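Local coordinates for protein exocyst complex component EXO70 (Saccharomyces cerevisiae, PDB 2B1E) that forms part of the exocyst complex, which tethers secretory vesicles to sites of exocytosis, and contributes to the assembly of that complex, at residues Q40-V45 with L123-D128; Q85-F90 with N133-I138; R461-N466 with R491-G496. All coordinates share one frame; numbering follows the deposited sequence.

Interaction 1 of 3, residues Q40-V45 with L123-D128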
loop_
_atom_site.group_PDB
_atom_site.type_symbol
_atom_site.label_atom_id
_atom_site.label_comp_id
_atom_site.label_asym_id
_atom_site.label_seq_id
_atom_site.Cartn_x
_atom_site.Cartn_y
_atom_site.Cartn_z
ATOM N N GLN A 40 -2.167 -57.537 5.529
ATOM C CA GLN A 40 -1.878 -58.909 5.967
ATOM C C GLN A 40 -0.599 -58.940 6.796
ATOM O O GLN A 40 -0.481 -59.704 7.767
ATOM C CB GLN A 40 -1.696 -59.844 4.759
ATOM C CG GLN A 40 -2.950 -60.123 3.945
ATOM C CD GLN A 40 -3.517 -58.883 3.290
ATOM O OE1 GLN A 40 -2.784 -58.081 2.701
ATOM N NE2 GLN A 40 -4.835 -58.716 3.385
ATOM N N TYR A 41 0.360 -58.115 6.387
ATOM C CA TYR A 41 1.644 -58.013 7.067
ATOM C C TYR A 41 1.434 -57.491 8.493
ATOM O O TYR A 41 1.898 -58.106 9.450
ATOM C CB TYR A 41 2.588 -57.084 6.276
ATOM C CG TYR A 41 4.023 -57.032 6.779
ATOM C CD1 TYR A 41 5.030 -57.806 6.187
ATOM C CD2 TYR A 41 4.377 -56.194 7.836
ATOM C CE1 TYR A 41 6.353 -57.738 6.636
ATOM C CE2 TYR A 41 5.686 -56.120 8.293
ATOM C CZ TYR A 41 6.670 -56.891 7.692
ATOM O OH TYR A 41 7.962 -56.813 8.162
ATOM N N THR A 42 0.736 -56.371 8.654
ATOM C CA THR A 42 0.521 -55.862 10.005
ATOM C C THR A 42 -0.313 -56.835 10.822
ATOM O O THR A 42 -0.215 -56.864 12.053
ATOM C CB THR A 42 -0.181 -54.495 10.030
ATOM O OG1 THR A 42 -1.444 -54.586 9.363
ATOM C CG2 THR A 42 0.692 -53.431 9.370
ATOM N N GLN A 43 -1.134 -57.632 10.143
ATOM C CA GLN A 43 -1.962 -58.604 10.843
ATOM C C GLN A 43 -1.082 -59.695 11.448
ATOM O O GLN A 43 -1.338 -60.177 12.557
ATOM C CB GLN A 43 -2.986 -59.227 9.892
ATOM C CG GLN A 43 -4.042 -60.028 10.616
ATOM C CD GLN A 43 -4.697 -59.223 11.728
ATOM O OE1 GLN A 43 -5.220 -58.122 11.498
ATOM N NE2 GLN A 43 -4.668 -59.765 12.943
ATOM N N VAL A 44 -0.045 -60.101 10.724
ATOM C CA VAL A 44 0.855 -61.117 11.256
ATOM C C VAL A 44 1.638 -60.550 12.442
ATOM O O VAL A 44 1.847 -61.232 13.447
ATOM C CB VAL A 44 1.828 -61.626 10.184
ATOM C CG1 VAL A 44 2.913 -62.479 10.837
ATOM C CG2 VAL A 44 1.065 -62.451 9.153
ATOM N N VAL A 45 2.071 -59.297 12.340
ATOM C CA VAL A 45 2.795 -58.699 13.453
ATOM C C VAL A 45 1.850 -58.651 14.670
ATOM O O VAL A 45 2.277 -58.879 15.799
ATOM C CB VAL A 45 3.293 -57.289 13.097
ATOM C CG1 VAL A 45 4.055 -56.692 14.269
ATOM C CG2 VAL A 45 4.223 -57.364 11.868
ATOM N N LEU A 123 -0.228 -45.082 3.879
ATOM C CA LEU A 123 0.284 -44.161 4.880
ATOM C C LEU A 123 -0.645 -44.167 6.094
ATOM O O LEU A 123 -0.189 -44.294 7.236
ATOM C CB LEU A 123 0.397 -42.750 4.290
ATOM C CG LEU A 123 1.520 -42.560 3.260
ATOM C CD1 LEU A 123 1.323 -41.258 2.500
ATOM C CD2 LEU A 123 2.885 -42.596 3.968
ATOM N N SER A 124 -1.947 -44.064 5.842
ATOM C CA SER A 124 -2.932 -44.059 6.919
ATOM C C SER A 124 -2.929 -45.354 7.705
ATOM O O SER A 124 -3.071 -45.336 8.930
ATOM C CB SER A 124 -4.340 -43.805 6.369
ATOM O OG SER A 124 -4.450 -42.489 5.861
ATOM N N TRP A 125 -2.783 -46.478 7.003
ATOM C CA TRP A 125 -2.763 -47.774 7.657
ATOM C C TRP A 125 -1.582 -47.886 8.611
ATOM O O TRP A 125 -1.704 -48.466 9.682
ATOM C CB TRP A 125 -2.693 -48.904 6.620
ATOM C CG TRP A 125 -2.871 -50.283 7.210
ATOM C CD1 TRP A 125 -1.886 -51.139 7.620
ATOM C CD2 TRP A 125 -4.111 -50.949 7.468
ATOM N NE1 TRP A 125 -2.439 -52.295 8.118
ATOM C CE2 TRP A 125 -3.802 -52.206 8.037
ATOM C CE3 TRP A 125 -5.455 -50.604 7.278
ATOM C CZ2 TRP A 125 -4.791 -53.124 8.419
ATOM C CZ3 TRP A 125 -6.444 -51.519 7.661
ATOM C CH2 TRP A 125 -6.101 -52.763 8.225
ATOM N N ILE A 126 -0.439 -47.334 8.215
ATOM C CA ILE A 126 0.754 -47.406 9.038
ATOM C C ILE A 126 0.648 -46.459 10.231
ATOM O O ILE A 126 1.064 -46.804 11.340
ATOM C CB ILE A 126 2.024 -47.141 8.181
ATOM C CG1 ILE A 126 2.216 -48.304 7.197
ATOM C CG2 ILE A 126 3.275 -47.026 9.080
ATOM C CD1 ILE A 126 3.318 -48.074 6.166
ATOM N N LEU A 127 0.074 -45.280 10.016
ATOM C CA LEU A 127 -0.125 -44.335 11.113
ATOM C C LEU A 127 -1.021 -44.978 12.156
ATOM O O LEU A 127 -0.747 -44.907 13.355
ATOM C CB LEU A 127 -0.790 -43.054 10.614
ATOM C CG LEU A 127 0.168 -42.095 9.919
ATOM C CD1 LEU A 127 -0.629 -41.102 9.106
ATOM C CD2 LEU A 127 1.057 -41.402 10.959
ATOM N N ASP A 128 -2.107 -45.594 11.693
ATOM C CA ASP A 128 -3.035 -46.262 12.595
ATOM C C ASP A 128 -2.356 -47.418 13.310
ATOM O O ASP A 128 -2.575 -47.643 14.501
ATOM C CB ASP A 128 -4.261 -46.774 11.838
ATOM C CG ASP A 128 -5.270 -45.669 11.548
ATOM O OD1 ASP A 128 -5.542 -44.847 12.453
ATOM O OD2 ASP A 128 -5.803 -45.632 10.424
#
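Trp125 reaches across from helix 117-132 to Thr42 of helix 38-56, and the one hydrogen bond between the two segments joins them. The indole NE1 donates to Thr42 OG1 over 2.8 Å, with an N-H...O angle of 164°. The hydroxyl sits at the edge of the indole, almost in the plane of the ring, so the N-H points nearly straight at it. OG1 also gives its own hydrogen to the carbonyl of Lys39, one turn earlier in the same helix. It is therefore gripped twice, as donor within its helix and as acceptor between helices. With chi1 at 58°, OG1 lies between the backbone N and the carbonyl carbon, a position that lets it serve both partners.

Van der Waals contact comes from the other branch of the threonine. Its methyl CG2 lies 3.6 Å from Trp125 NE1 and 3.9 Å from Trp125 CD1, on the pyrrole part of the indole. The tryptophan CG is anti to its backbone N (chi1 -172°), which carries the ring out to the neighbouring helix, where it also touches Leu38 and Lys39.

The backbones themselves stay well apart, the closest pair of CA atoms being Thr42 and Ile126 at 8.5 Å, and the side chains make the contact. Tyr129, one turn beyond Trp125, rests on Thr42 and Val45, while Ile126 turns to Phe90 of helix 66-94. Threonine is buried and tryptophan lies on the outside, so the bond runs along the margin of the helix packing. Helices 38-56 and 117-132 both pack on helix 66-94, side chain to side chain, as part of the all-helical bundle at the N-terminal end of the elongated Exo70 rod.

Interaction 2 of 3, residues Q85-F90 with N133-I138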
loop_
_atom_site.group_PDB
_atom_site.type_symbol
_atom_site.label_atom_id
_atom_site.label_comp_id
_atom_site.label_asym_id
_atom_site.label_seq_id
_atom_site.Cartn_x
_atom_site.Cartn_y
_atom_site.Cartn_z
ATOM N N GLN A 85 10.689 -52.269 9.511
ATOM C CA GLN A 85 10.427 -52.367 8.078
ATOM C C GLN A 85 9.219 -51.509 7.697
ATOM O O GLN A 85 9.174 -50.922 6.607
ATOM C CB GLN A 85 10.188 -53.831 7.696
ATOM C CG GLN A 85 9.765 -54.053 6.253
ATOM C CD GLN A 85 10.722 -53.443 5.247
ATOM O OE1 GLN A 85 11.942 -53.636 5.328
ATOM N NE2 GLN A 85 10.175 -52.706 4.283
ATOM N N LEU A 86 8.243 -51.444 8.602
ATOM C CA LEU A 86 7.053 -50.637 8.386
ATOM C C LEU A 86 7.434 -49.166 8.304
ATOM O O LEU A 86 6.858 -48.412 7.524
ATOM C CB LEU A 86 6.046 -50.862 9.517
ATOM C CG LEU A 86 5.296 -52.192 9.389
ATOM C CD1 LEU A 86 4.506 -52.456 10.657
ATOM C CD2 LEU A 86 4.379 -52.146 8.176
ATOM N N ARG A 87 8.413 -48.764 9.110
ATOM C CA ARG A 87 8.867 -47.384 9.097
ATOM C C ARG A 87 9.615 -47.076 7.808
ATOM O O ARG A 87 9.417 -46.020 7.221
ATOM C CB ARG A 87 9.775 -47.101 10.292
ATOM C CG ARG A 87 9.054 -47.136 11.621
ATOM C CD ARG A 87 9.964 -46.714 12.770
ATOM N NE ARG A 87 9.405 -47.194 14.024
ATOM C CZ ARG A 87 9.767 -48.327 14.617
ATOM N NH1 ARG A 87 10.708 -49.094 14.081
ATOM N NH2 ARG A 87 9.158 -48.709 15.733
ATOM N N VAL A 88 10.489 -47.987 7.389
ATOM C CA VAL A 88 11.244 -47.806 6.145
ATOM C C VAL A 88 10.260 -47.634 4.983
ATOM O O VAL A 88 10.399 -46.745 4.134
ATOM C CB VAL A 88 12.143 -49.052 5.843
ATOM C CG1 VAL A 88 12.747 -48.931 4.444
ATOM C CG2 VAL A 88 13.246 -49.157 6.878
ATOM N N TYR A 89 9.262 -48.500 4.959
ATOM C CA TYR A 89 8.239 -48.491 3.919
ATOM C C TYR A 89 7.444 -47.181 3.943
ATOM O O TYR A 89 7.115 -46.618 2.894
ATOM C CB TYR A 89 7.289 -49.672 4.135
ATOM C CG TYR A 89 6.441 -50.025 2.937
ATOM C CD1 TYR A 89 6.953 -50.803 1.904
ATOM C CD2 TYR A 89 5.112 -49.611 2.856
ATOM C CE1 TYR A 89 6.162 -51.171 0.817
ATOM C CE2 TYR A 89 4.316 -49.968 1.787
ATOM C CZ TYR A 89 4.846 -50.754 0.768
ATOM O OH TYR A 89 4.047 -51.143 -0.272
ATOM N N PHE A 90 7.117 -46.726 5.149
ATOM C CA PHE A 90 6.372 -45.486 5.366
ATOM C C PHE A 90 7.162 -44.298 4.797
ATOM O O PHE A 90 6.643 -43.490 4.017
ATOM C CB PHE A 90 6.159 -45.299 6.876
ATOM C CG PHE A 90 5.276 -44.126 7.253
ATOM C CD1 PHE A 90 3.893 -44.175 7.068
ATOM C CD2 PHE A 90 5.825 -42.999 7.872
ATOM C CE1 PHE A 90 3.069 -43.120 7.503
ATOM C CE2 PHE A 90 5.014 -41.940 8.308
ATOM C CZ PHE A 90 3.633 -42.005 8.122
ATOM N N ASN A 133 -0.175 -49.004 18.582
ATOM C CA ASN A 133 0.861 -49.658 19.379
ATOM C C ASN A 133 1.731 -48.721 20.206
ATOM O O ASN A 133 2.948 -48.908 20.297
ATOM C CB ASN A 133 1.760 -50.511 18.484
ATOM C CG ASN A 133 1.138 -51.845 18.155
ATOM O OD1 ASN A 133 0.943 -52.685 19.039
ATOM N ND2 ASN A 133 0.812 -52.049 16.879
ATOM N N SER A 134 1.109 -47.711 20.799
ATOM C CA SER A 134 1.829 -46.766 21.649
ATOM C C SER A 134 3.032 -46.106 20.996
ATOM O O SER A 134 4.024 -45.826 21.662
ATOM C CB SER A 134 2.286 -47.467 22.930
ATOM O OG SER A 134 1.170 -48.000 23.623
ATOM N N GLU A 135 2.957 -45.865 19.695
ATOM C CA GLU A 135 4.050 -45.202 19.011
ATOM C C GLU A 135 3.508 -44.056 18.184
ATOM O O GLU A 135 4.095 -43.661 17.178
ATOM C CB GLU A 135 4.833 -46.190 18.141
ATOM C CG GLU A 135 5.801 -47.038 18.947
ATOM C CD GLU A 135 6.778 -47.797 18.080
ATOM O OE1 GLU A 135 7.320 -47.201 17.122
ATOM O OE2 GLU A 135 7.014 -48.990 18.362
ATOM N N GLY A 136 2.377 -43.521 18.625
ATOM C CA GLY A 136 1.765 -42.413 17.921
ATOM C C GLY A 136 2.688 -41.220 17.699
ATOM O O GLY A 136 2.813 -40.739 16.572
ATOM N N SER A 137 3.336 -40.737 18.759
ATOM C CA SER A 137 4.218 -39.576 18.629
ATOM C C SER A 137 5.410 -39.873 17.731
ATOM O O SER A 137 5.836 -39.024 16.950
ATOM C CB SER A 137 4.711 -39.097 20.005
ATOM O OG SER A 137 5.612 -40.026 20.592
ATOM N N ILE A 138 5.927 -41.088 17.831
ATOM C CA ILE A 138 7.077 -41.516 17.041
ATOM C C ILE A 138 6.808 -41.484 15.530
ATOM O O ILE A 138 7.580 -40.906 14.761
ATOM C CB ILE A 138 7.506 -42.949 17.460
ATOM C CG1 ILE A 138 7.760 -42.987 18.970
ATOM C CG2 ILE A 138 8.762 -43.366 16.714
ATOM C CD1 ILE A 138 7.876 -44.382 19.551
HETATM O O HOH W 1 7.045 -45.758 14.657
HETATM O O HOH W 2 9.347 -50.964 17.300
#
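Arg87, on helix 66-94, meets Glu135 at the N-cap position of helix 136-155 in a salt bridge through a single N-H...O bond, flanked by two waters. The arginine NH2 donates to Glu135 OE1 over 2.8 Å at an angle of 168°, and the oxygen receives it on its syn lone pair. Guanidinium and carboxylate planes are only 13° apart, so the two flat groups meet within nearly one plane although their side chains cross at about a right angle. The second carboxylate oxygen stands farther off, Glu135 OE2 being 3.4 Å from Arg87 NH2.

The two waters complete the pairing on the guanidinium edge. One accepts from Arg87 NE at 2.8 Å and donates to Glu135 OE1, which thus takes two hydrogens. The other accepts from Arg87 NH2 and gives a longer bond of 3.2 Å to Glu135 OE2, so that NH2 spends its two N-H groups on the carboxylate and on this water. Arg87 places its head here through a chain extended from CG to NE, with CG anti to the carbonyl carbon (chi1 -68°). Ile138 turns toward the arginine as well, adding a little cover without close contact.

Phe130 of helix 117-132 touches both charged side chains, and Ile142 lies against Arg87. At this surface site solvent screening probably weakens the attraction, but direct and water-mediated bonds together hold both planar groups in orientation. The chemistry implies a hydrated, directional electrostatic link between two helices.

Interaction 3 of 3, residues R461-N466 with R491-G496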
loop_
_atom_site.group_PDB
_atom_site.type_symbol
_atom_site.label_atom_id
_atom_site.label_comp_id
_atom_site.label_asym_id
_atom_site.label_seq_id
_atom_site.Cartn_x
_atom_site.Cartn_y
_atom_site.Cartn_z
ATOM N N ARG A 461 -8.255 45.119 -7.698
ATOM C CA ARG A 461 -9.336 45.477 -6.778
ATOM C C ARG A 461 -8.944 46.748 -6.024
ATOM O O ARG A 461 -9.790 47.622 -5.783
ATOM C CB ARG A 461 -9.621 44.339 -5.785
ATOM C CG ARG A 461 -10.221 43.086 -6.419
ATOM C CD ARG A 461 -10.707 42.084 -5.360
ATOM N NE ARG A 461 -9.628 41.303 -4.757
ATOM C CZ ARG A 461 -9.315 40.057 -5.111
ATOM N NH1 ARG A 461 -9.997 39.441 -6.067
ATOM N NH2 ARG A 461 -8.326 39.422 -4.505
ATOM N N ASP A 462 -7.666 46.862 -5.658
ATOM C CA ASP A 462 -7.185 48.059 -4.949
ATOM C C ASP A 462 -7.372 49.298 -5.828
ATOM O O ASP A 462 -7.805 50.353 -5.365
ATOM C CB ASP A 462 -5.704 47.912 -4.594
ATOM C CG ASP A 462 -5.454 46.810 -3.576
ATOM O OD1 ASP A 462 -6.437 46.222 -3.077
ATOM O OD2 ASP A 462 -4.276 46.539 -3.271
ATOM N N LEU A 463 -7.037 49.161 -7.103
ATOM C CA LEU A 463 -7.180 50.252 -8.066
ATOM C C LEU A 463 -8.620 50.766 -8.125
ATOM O O LEU A 463 -8.872 51.976 -8.023
ATOM C CB LEU A 463 -6.770 49.769 -9.460
ATOM C CG LEU A 463 -6.914 50.766 -10.613
ATOM C CD1 LEU A 463 -5.999 51.943 -10.378
ATOM C CD2 LEU A 463 -6.559 50.107 -11.925
ATOM N N THR A 464 -9.565 49.849 -8.316
ATOM C CA THR A 464 -10.966 50.243 -8.403
ATOM C C THR A 464 -11.511 50.743 -7.068
ATOM O O THR A 464 -12.376 51.619 -7.041
ATOM C CB THR A 464 -11.846 49.085 -8.942
ATOM O OG1 THR A 464 -11.694 47.929 -8.111
ATOM C CG2 THR A 464 -11.427 48.731 -10.371
ATOM N N ALA A 465 -11.008 50.192 -5.963
ATOM C CA ALA A 465 -11.455 50.637 -4.644
ATOM C C ALA A 465 -10.993 52.081 -4.430
ATOM O O ALA A 465 -11.747 52.923 -3.923
ATOM C CB ALA A 465 -10.882 49.730 -3.543
ATOM N N ASN A 466 -9.760 52.375 -4.830
ATOM C CA ASN A 466 -9.228 53.725 -4.673
ATOM C C ASN A 466 -10.062 54.724 -5.462
ATOM O O ASN A 466 -10.379 55.804 -4.966
ATOM C CB ASN A 466 -7.773 53.804 -5.142
ATOM C CG ASN A 466 -6.824 53.043 -4.239
ATOM O OD1 ASN A 466 -7.084 52.869 -3.044
ATOM N ND2 ASN A 466 -5.706 52.597 -4.801
ATOM N N ARG A 491 -6.323 61.618 -13.342
ATOM C CA ARG A 491 -4.874 61.487 -13.373
ATOM C C ARG A 491 -4.416 60.333 -12.482
ATOM O O ARG A 491 -3.746 59.408 -12.948
ATOM C CB ARG A 491 -4.247 62.815 -12.922
ATOM C CG ARG A 491 -2.735 62.878 -12.933
ATOM C CD ARG A 491 -2.274 64.295 -12.551
ATOM N NE ARG A 491 -2.774 65.292 -13.503
ATOM C CZ ARG A 491 -3.572 66.310 -13.192
ATOM N NH1 ARG A 491 -3.980 66.497 -11.944
ATOM N NH2 ARG A 491 -3.981 67.138 -14.142
ATOM N N LYS A 492 -4.785 60.369 -11.208
ATOM C CA LYS A 492 -4.386 59.301 -10.295
ATOM C C LYS A 492 -4.835 57.935 -10.815
ATOM O O LYS A 492 -4.098 56.957 -10.723
ATOM C CB LYS A 492 -4.956 59.550 -8.897
ATOM C CG LYS A 492 -4.361 60.782 -8.196
ATOM C CD LYS A 492 -5.088 61.071 -6.881
ATOM C CE LYS A 492 -4.656 62.408 -6.271
ATOM N NZ LYS A 492 -5.433 62.752 -5.037
ATOM N N PHE A 493 -6.044 57.853 -11.355
ATOM C CA PHE A 493 -6.495 56.574 -11.880
ATOM C C PHE A 493 -5.594 56.155 -13.044
ATOM O O PHE A 493 -5.155 55.008 -13.116
ATOM C CB PHE A 493 -7.939 56.655 -12.374
ATOM C CG PHE A 493 -8.396 55.405 -13.079
ATOM C CD1 PHE A 493 -8.698 54.252 -12.358
ATOM C CD2 PHE A 493 -8.455 55.361 -14.473
ATOM C CE1 PHE A 493 -9.047 53.071 -13.017
ATOM C CE2 PHE A 493 -8.799 54.191 -15.136
ATOM C CZ PHE A 493 -9.094 53.043 -14.409
ATOM N N ASN A 494 -5.321 57.081 -13.958
ATOM C CA ASN A 494 -4.472 56.772 -15.109
ATOM C C ASN A 494 -3.118 56.208 -14.682
ATOM O O ASN A 494 -2.628 55.243 -15.272
ATOM C CB ASN A 494 -4.245 58.020 -15.976
ATOM C CG ASN A 494 -5.518 58.507 -16.638
ATOM O OD1 ASN A 494 -6.435 57.724 -16.903
ATOM N ND2 ASN A 494 -5.572 59.799 -16.933
ATOM N N GLU A 495 -2.519 56.803 -13.654
ATOM C CA GLU A 495 -1.222 56.336 -13.168
ATOM C C GLU A 495 -1.336 54.941 -12.563
ATOM O O GLU A 495 -0.465 54.099 -12.766
ATOM C CB GLU A 495 -0.649 57.307 -12.132
ATOM C CG GLU A 495 -0.135 58.620 -12.720
ATOM C CD GLU A 495 0.295 59.625 -11.650
ATOM O OE1 GLU A 495 1.146 59.270 -10.800
ATOM O OE2 GLU A 495 -0.212 60.770 -11.663
ATOM N N GLY A 496 -2.414 54.692 -11.830
ATOM C CA GLY A 496 -2.600 53.389 -11.227
ATOM C C GLY A 496 -2.895 52.340 -12.275
ATOM O O GLY A 496 -2.377 51.223 -12.208
#
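Leu463 of helix 440-473 packs against Phe493 and Gly496 of helix 483-504, at the core of an antiparallel helical hairpin in the C-terminal part of Exo70.

The contact across the hairpin is entirely apolar. Leu463 CD1 rests mainly on the Gly496 backbone, 3.7 Å from Gly496 C, and also borders the Phe493 ring, while CD2 lies 4.0 Å from Phe493 CE1. The leucine CG also meets that ring carbon, approaching it obliquely, and the two side chains cross at about a right angle. Gly496 presents bare backbone to the leucine, and the helices draw close, with the CA atoms of Leu463 and Gly496 6.4 Å apart. Leucine CG is anti to the backbone N (chi1 177°), which directs the branched end between ring and glycine. Cut down to an alanine here, the side chain would probably leave a gap beside Gly496 and strip Phe493 CE1 of its aliphatic partner. From helix 512-537 the ring of Tyr530 meets that of Phe493, with planes about 20° apart.

Hydrogen bonding is confined to each helix. Next to Leu463, Thr464 points away from helix 483-504 and touches Leu525 and Met529 of helix 512-537, and its OG1 donates to Arg461 O over 3.0 Å. This carbonyl oxygen also accepts a hydrogen bond from Ala465 N, 2.8 Å from Arg461 O, and both donors approach from the same face of its plane.

Interactions 1 and 2 belong to one cluster near the N-terminal end of the chain, their centres about 9 Å apart and their segments alternating along the sequence. They touch through Tyr41 against Gln85 and share helix 66-94 as a common neighbour, so helices 38-56, 66-94, 117-132 and 136-155 are tied together. Interaction 3 lies on the opposite side of the chain's centre, about 107 Å from interaction 1 between centres. Chemistry follows depth: the hydrated salt bridge of interaction 2 is at the surface, the indole-hydroxyl bond of interaction 1 is partly buried, and interaction 3, a hydrophobic contact within a helical hairpin in the C-terminal part, is buried core.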